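Local coordinates for 3-methylornithine synthase (Methanosarcina barkeri, PDB 3T7V), which isomerises L-lysine to (3R)-3-methyl-D-ornithine by radical chemistry in pyrrolysine biosynthesis, using a [4Fe-4S] cluster and S-adenosylmethionine, at residues A[180-183]-A[189-192]; A[171-176]-A[224-229]. One frame throughout, in Å; residues are numbered along the deposited sequence.

Contact 1. Residues A[180-183]-A[189-192]; sequences KLRV and GRVN. With SAM (S-adenosylmethionine), chain C; SF4 (iron/sulfur cluster), chain B.
Arg-182 and Arg-190 bridge two backbones that stay well apart, their CA atoms 10.6 Å from each other. Arg-182 is the centre of an inverse gamma turn that follows helix 175-181, whereas Arg-190 sits within helix 187-200. Their long side chains cross at about a right angle, and the guanidinium groups lie flat on each other, centres 3.5 Å apart and planes at 9°. Arg-182 runs extended from CG to NE; Arg-190 bends at chi3 (79°), which turns its guanidinium into the stack.

In this radical SAM enzyme the two cations together meet the methionyl carboxylate of the cofactor, one oxygen each, and the carboxylate probably balances much of their charge. Arg-190 NH2 reaches SAM OXT at 2.9 Å, in the guanidinium plane and fairly straight (164°). Arg-182 NH2 donates to SAM O at 2.7 Å and, weakly, to the ribose hydroxyl O3' of SAM at 3.1 Å. SAM O is also a ligand of the cluster, 2.2 Å from iron FE1 of SF4, as is the SAM amino nitrogen. Glu-171 forms a salt bridge with Arg-182 NH2, Gln-185 accepts from Arg-182 NH1, and the backbone O of Tyr-169 accepts from Arg-190 NE.

Contact 2. Residues A[171-176]-A[224-229]; sequences ETYDTE and RGMSTN. With SAM (S-adenosylmethionine), chain C.
Tyr-173 lays one ring face on the backbone of helix 216-228 at Gly-225; it carries the whole 171-176 side of the contact, and Gly-225 is its main partner. Gly-225 CA stands 3.7 Å from the centroid of the Tyr-173 ring, only 14° off the ring normal, a CH-pi contact over the face. Having no side chain, Gly-225 lets the ring lie directly on its CA. The peptide that follows continues across the same face: Gly-225 C lies above the ring centre, and Met-226 N is nearer the rim, 3.6 Å from Tyr-173 CE1. Apolar packing adds Met-226 CG, 3.8 Å from Tyr-173 CE1, before the rest of the methionine leads away. With CG beside the backbone N (chi1 -74°), Tyr-173 extends its ring over the helix, and its hydroxyl goes on to hydrogen-bond Asp-206.

The polar bonds shape the 171-176 loop itself. Thr-172 OG1 accepts from Asp-174 N at 3.0 Å, closing an ST turn, and Asp-174 N-caps helix 175-181 through a weak bond from Glu-176 N to its OD1.

Ligand binding falls to Glu-171, whose carboxylate takes both ribose hydroxyls of the cofactor: SAM O2' donates to Glu-171 OE1 at 2.7 Å and SAM O3' to OE2 at 2.5 Å. Two bonds from one carboxylate fix how the ribose is turned.

From helix 216-228, Ser-222 OG bonds Tyr-173 N and Ser-218 OG bonds Asp-174 OD2, tying the loop to that helix at further points. Glu-171 shares backbone hydrogen bonds with Gly-207 and Leu-209 of strand 203-210, while Met-226 packs between that strand, at Asp-206 and Ile-208, and Leu-265 of helix 258-268.

Both contacts hold helix 175-181, contact 2 through its N-terminal cap and contact 1 through its far end, and their centres are 11 Å apart on the same side of the chain's centre. Contact 1 is buried and wholly charged, two side chains gathered round the cofactor's carboxylate beside the cluster. Contact 2 is partly buried and uncharged across the segments, an aromatic ring laid on helix backbone with one methionine CG beside it, and a single acidic residue facing the cofactor's ribose. They meet in the salt bridge between Arg-182 NH2 and Glu-171 OE2, 2.9 Å, so the two probably help position each other at the cofactor. Leu-181 CD1 also packs against Thr-172 CG2, 4.1 Å.

Contact 1. Residues A[180-183]-A[189-192]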
loop_
_atom_site.group_PDB
_atom_site.type_symbol
_atom_site.label_atom_id
_atom_site.label_comp_id
_atom_site.label_asym_id
_atom_site.label_seq_id
_atom_site.Cartn_x
_atom_site.Cartn_y
_atom_site.Cartn_z
ATOM N N LYS A 180 14.044 -12.924 7.705
ATOM C CA LYS A 180 14.821 -12.991 6.464
ATOM C C LYS A 180 14.561 -11.846 5.526
ATOM O O LYS A 180 15.331 -11.643 4.572
ATOM C CB LYS A 180 14.420 -14.298 5.645
ATOM C CG LYS A 180 14.616 -15.586 6.437
ATOM C CD LYS A 180 14.250 -16.840 5.538
ATOM C CE LYS A 180 14.120 -18.133 6.242
ATOM N NZ LYS A 180 14.042 -18.936 4.996
ATOM N N LEU A 181 13.438 -11.152 5.761
ATOM C CA LEU A 181 12.984 -10.046 4.901
ATOM C C LEU A 181 13.375 -8.693 5.492
ATOM O O LEU A 181 14.216 -7.983 4.923
ATOM C CB LEU A 181 11.448 -10.118 4.687
ATOM C CG LEU A 181 10.966 -11.379 3.943
ATOM C CD1 LEU A 181 9.430 -11.357 3.819
ATOM C CD2 LEU A 181 11.713 -11.583 2.624
ATOM N N ARG A 182 12.782 -8.345 6.615
ATOM C CA ARG A 182 13.097 -7.065 7.303
ATOM C C ARG A 182 14.266 -7.297 8.236
ATOM O O ARG A 182 14.129 -7.280 9.482
ATOM C CB ARG A 182 11.869 -6.476 8.015
ATOM C CG ARG A 182 10.968 -5.810 6.931
ATOM C CD ARG A 182 9.902 -4.913 7.582
ATOM N NE ARG A 182 9.221 -4.110 6.553
ATOM C CZ ARG A 182 9.759 -3.011 6.013
ATOM N NH1 ARG A 182 10.801 -2.410 6.559
ATOM N NH2 ARG A 182 9.149 -2.393 5.026
ATOM N N VAL A 183 15.426 -7.475 7.620
ATOM C CA VAL A 183 16.644 -7.908 8.362
ATOM C C VAL A 183 16.995 -6.888 9.427
ATOM O O VAL A 183 17.148 -5.680 9.165
ATOM C CB VAL A 183 17.809 -8.066 7.358
ATOM C CG1 VAL A 183 19.050 -8.435 8.152
ATOM C CG2 VAL A 183 17.442 -9.152 6.369
ATOM N N GLY A 189 8.261 -4.055 17.072
ATOM C CA GLY A 189 8.458 -2.586 16.949
ATOM C C GLY A 189 7.407 -2.016 15.993
ATOM O O GLY A 189 6.888 -0.924 16.202
ATOM N N ARG A 190 7.210 -2.704 14.839
ATOM C CA ARG A 190 6.281 -2.153 13.829
ATOM C C ARG A 190 4.854 -2.276 14.339
ATOM O O ARG A 190 4.031 -1.380 14.093
ATOM C CB ARG A 190 6.399 -2.797 12.414
ATOM C CG ARG A 190 7.765 -2.530 11.795
ATOM C CD ARG A 190 8.025 -3.234 10.496
ATOM N NE ARG A 190 7.398 -2.582 9.345
ATOM C CZ ARG A 190 7.939 -1.556 8.663
ATOM N NH1 ARG A 190 9.066 -0.917 9.119
ATOM N NH2 ARG A 190 7.378 -1.118 7.506
ATOM N N VAL A 191 4.533 -3.417 14.970
ATOM C CA VAL A 191 3.218 -3.594 15.556
ATOM C C VAL A 191 2.938 -2.486 16.574
ATOM O O VAL A 191 1.812 -1.847 16.548
ATOM C CB VAL A 191 3.169 -4.955 16.231
ATOM C CG1 VAL A 191 1.864 -5.086 17.003
ATOM C CG2 VAL A 191 3.266 -6.095 15.183
ATOM N N ASN A 192 3.902 -2.194 17.444
ATOM C CA ASN A 192 3.715 -1.225 18.496
ATOM C C ASN A 192 3.587 0.204 17.959
ATOM O O ASN A 192 2.845 1.045 18.537
ATOM C CB ASN A 192 4.883 -1.356 19.515
ATOM C CG ASN A 192 4.758 -2.612 20.357
ATOM O OD1 ASN A 192 3.729 -3.225 20.423
ATOM N ND2 ASN A 192 5.858 -3.036 20.933
HETATM N N SAM C . 10.932 2.610 4.181
HETATM C CA SAM C . 9.653 2.557 4.714
HETATM C C SAM C . 9.190 1.206 5.085
HETATM O O SAM C . 9.900 0.212 4.828
HETATM O OXT SAM C . 8.113 1.132 5.776
HETATM C CB SAM C . 8.682 2.709 3.770
HETATM C CG SAM C . 8.770 2.089 2.435
HETATM S SD SAM C . 7.281 1.082 2.026
HETATM C CE SAM C . 6.629 1.989 0.650
HETATM C "C5'" SAM C . 8.027 -0.304 1.194
HETATM C "C4'" SAM C . 7.264 -1.403 1.245
HETATM O "O4'" SAM C . 7.265 -1.394 -0.318
HETATM C "C3'" SAM C . 7.754 -2.473 1.862
HETATM O "O3'" SAM C . 6.837 -2.342 2.958
HETATM C "C2'" SAM C . 7.110 -3.428 0.847
HETATM O "O2'" SAM C . 5.799 -3.934 1.261
HETATM C "C1'" SAM C . 7.036 -2.788 -0.550
HETATM N N9 SAM C . 8.214 -3.236 -1.379
HETATM C C8 SAM C . 9.542 -2.932 -1.263
HETATM N N7 SAM C . 10.224 -3.598 -2.183
HETATM C C5 SAM C . 9.323 -4.336 -2.916
HETATM C C6 SAM C . 9.477 -5.273 -3.950
HETATM N N6 SAM C . 10.667 -5.597 -4.458
HETATM N N1 SAM C . 8.374 -5.808 -4.494
HETATM C C2 SAM C . 7.129 -5.527 -4.008
HETATM N N3 SAM C . 6.953 -4.717 -2.935
HETATM C C4 SAM C . 8.066 -4.110 -2.417
HETATM FE FE1 SF4 B . 11.590 0.638 3.513
HETATM FE FE2 SF4 B . 14.373 0.823 3.466
HETATM FE FE3 SF4 B . 13.189 -0.485 1.464
HETATM FE FE4 SF4 B . 13.270 -1.585 3.866
HETATM S S1 SF4 B . 15.083 -1.105 2.601
HETATM S S2 SF4 B . 11.449 -1.455 2.515
HETATM S S3 SF4 B . 13.074 0.161 5.264
HETATM S S4 SF4 B . 12.983 1.699 1.883
#

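Contact 2. Residues A[171-176]-A[224-229]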
loop_
_atom_site.group_PDB
_atom_site.type_symbol
_atom_site.label_atom_id
_atom_site.label_comp_id
_atom_site.label_asym_id
_atom_site.label_seq_id
_atom_site.Cartn_x
_atom_site.Cartn_y
_atom_site.Cartn_z
ATOM N N GLU A 171 4.747 -6.932 6.224
ATOM C CA GLU A 171 5.294 -7.862 5.157
ATOM C C GLU A 171 4.842 -9.310 5.369
ATOM O O GLU A 171 4.324 -9.968 4.460
ATOM C CB GLU A 171 6.808 -7.889 4.974
ATOM C CG GLU A 171 7.527 -6.576 5.001
ATOM C CD GLU A 171 6.933 -5.569 4.089
ATOM O OE1 GLU A 171 6.153 -5.837 3.106
ATOM O OE2 GLU A 171 7.211 -4.396 4.350
ATOM N N THR A 172 5.018 -9.778 6.589
ATOM C CA THR A 172 4.558 -11.131 6.959
ATOM C C THR A 172 4.408 -11.158 8.480
ATOM O O THR A 172 5.235 -10.583 9.204
ATOM C CB THR A 172 5.580 -12.189 6.493
ATOM O OG1 THR A 172 5.149 -13.465 6.906
ATOM C CG2 THR A 172 6.983 -11.944 7.043
ATOM N N TYR A 173 3.478 -11.954 8.966
ATOM C CA TYR A 173 3.432 -12.302 10.382
ATOM C C TYR A 173 4.021 -13.682 10.719
ATOM O O TYR A 173 3.939 -14.133 11.883
ATOM C CB TYR A 173 1.973 -12.263 10.919
ATOM C CG TYR A 173 1.507 -10.837 11.072
ATOM C CD1 TYR A 173 1.101 -10.075 9.964
ATOM C CD2 TYR A 173 1.505 -10.256 12.315
ATOM C CE1 TYR A 173 0.745 -8.697 10.115
ATOM C CE2 TYR A 173 1.118 -8.909 12.487
ATOM C CZ TYR A 173 0.748 -8.167 11.396
ATOM O OH TYR A 173 0.419 -6.845 11.578
ATOM N N ASP A 174 4.635 -14.313 9.718
ATOM C CA ASP A 174 5.357 -15.559 9.951
ATOM C C ASP A 174 6.750 -15.162 10.414
ATOM O O ASP A 174 7.523 -14.562 9.662
ATOM C CB ASP A 174 5.409 -16.253 8.571
ATOM C CG ASP A 174 6.224 -17.494 8.547
ATOM O OD1 ASP A 174 6.964 -17.785 9.499
ATOM O OD2 ASP A 174 6.036 -18.226 7.472
ATOM N N THR A 175 7.069 -15.420 11.687
ATOM C CA THR A 175 8.301 -14.912 12.264
ATOM C C THR A 175 9.572 -15.434 11.600
ATOM O O THR A 175 10.554 -14.613 11.375
ATOM C CB THR A 175 8.270 -15.071 13.795
ATOM O OG1 THR A 175 7.851 -16.402 14.111
ATOM C CG2 THR A 175 7.202 -14.146 14.295
ATOM N N GLU A 176 9.463 -16.686 11.123
ATOM C CA GLU A 176 10.583 -17.348 10.432
ATOM C C GLU A 176 10.884 -16.598 9.122
ATOM O O GLU A 176 12.029 -16.454 8.677
ATOM C CB GLU A 176 10.215 -18.815 10.094
ATOM C CG GLU A 176 9.568 -19.642 11.197
ATOM C CD GLU A 176 10.576 -20.138 12.210
ATOM O OE1 GLU A 176 10.684 -21.377 12.392
ATOM O OE2 GLU A 176 11.255 -19.283 12.822
ATOM N N ARG A 224 -4.429 -13.497 9.372
ATOM C CA ARG A 224 -4.960 -13.460 10.702
ATOM C C ARG A 224 -4.185 -12.408 11.523
ATOM O O ARG A 224 -4.783 -11.684 12.332
ATOM C CB ARG A 224 -4.870 -14.844 11.370
ATOM C CG ARG A 224 -5.751 -15.895 10.718
ATOM C CD ARG A 224 -7.182 -15.490 10.923
ATOM N NE ARG A 224 -8.024 -16.601 10.445
ATOM C CZ ARG A 224 -9.271 -16.428 10.004
ATOM N NH1 ARG A 224 -9.803 -15.221 9.998
ATOM N NH2 ARG A 224 -9.965 -17.473 9.544
ATOM N N GLY A 225 -2.861 -12.269 11.311
ATOM C CA GLY A 225 -2.001 -11.290 12.057
ATOM C C GLY A 225 -2.463 -9.896 11.742
ATOM O O GLY A 225 -2.567 -9.050 12.680
ATOM N N MET A 226 -2.744 -9.646 10.480
ATOM C CA MET A 226 -3.250 -8.284 10.053
ATOM C C MET A 226 -4.571 -7.959 10.689
ATOM O O MET A 226 -4.775 -6.793 11.010
ATOM C CB MET A 226 -3.390 -8.069 8.485
ATOM C CG MET A 226 -2.060 -7.804 7.786
ATOM S SD MET A 226 -2.213 -6.943 6.157
ATOM C CE MET A 226 -3.216 -8.319 5.730
ATOM N N SER A 227 -5.443 -8.919 10.884
ATOM C CA SER A 227 -6.771 -8.656 11.379
ATOM C C SER A 227 -6.725 -8.319 12.867
ATOM O O SER A 227 -7.561 -7.557 13.330
ATOM C CB SER A 227 -7.693 -9.844 11.120
ATOM O OG SER A 227 -7.318 -10.917 11.931
ATOM N N THR A 228 -5.771 -8.870 13.629
ATOM C CA THR A 228 -5.732 -8.719 15.072
ATOM C C THR A 228 -5.710 -7.264 15.512
ATOM O O THR A 228 -6.378 -6.927 16.466
ATOM C CB THR A 228 -4.480 -9.366 15.597
ATOM O OG1 THR A 228 -4.675 -10.762 15.450
ATOM C CG2 THR A 228 -4.295 -9.019 17.075
ATOM N N ASN A 229 -5.021 -6.411 14.758
ATOM C CA ASN A 229 -4.826 -4.995 15.076
ATOM C C ASN A 229 -5.864 -3.978 14.466
ATOM O O ASN A 229 -5.746 -2.755 14.634
ATOM C CB ASN A 229 -3.388 -4.646 14.666
ATOM C CG ASN A 229 -2.386 -5.766 15.032
ATOM O OD1 ASN A 229 -1.876 -6.497 14.159
ATOM N ND2 ASN A 229 -2.130 -5.919 16.344
HETATM N N SAM C . 10.932 2.610 4.181
HETATM C CA SAM C . 9.653 2.557 4.714
HETATM C C SAM C . 9.190 1.206 5.085
HETATM O O SAM C . 9.900 0.212 4.828
HETATM O OXT SAM C . 8.113 1.132 5.776
HETATM C CB SAM C . 8.682 2.709 3.770
HETATM C CG SAM C . 8.770 2.089 2.435
HETATM S SD SAM C . 7.281 1.082 2.026
HETATM C CE SAM C . 6.629 1.989 0.650
HETATM C "C5'" SAM C . 8.027 -0.304 1.194
HETATM C "C4'" SAM C . 7.264 -1.403 1.245
HETATM O "O4'" SAM C . 7.265 -1.394 -0.318
HETATM C "C3'" SAM C . 7.754 -2.473 1.862
HETATM O "O3'" SAM C . 6.837 -2.342 2.958
HETATM C "C2'" SAM C . 7.110 -3.428 0.847
HETATM O "O2'" SAM C . 5.799 -3.934 1.261
HETATM C "C1'" SAM C . 7.036 -2.788 -0.550
HETATM N N9 SAM C . 8.214 -3.236 -1.379
HETATM C C8 SAM C . 9.542 -2.932 -1.263
HETATM N N7 SAM C . 10.224 -3.598 -2.183
HETATM C C5 SAM C . 9.323 -4.336 -2.916
HETATM C C6 SAM C . 9.477 -5.273 -3.950
HETATM N N6 SAM C . 10.667 -5.597 -4.458
HETATM N N1 SAM C . 8.374 -5.808 -4.494
HETATM C C2 SAM C . 7.129 -5.527 -4.008
HETATM N N3 SAM C . 6.953 -4.717 -2.935
HETATM C C4 SAM C . 8.066 -4.110 -2.417
#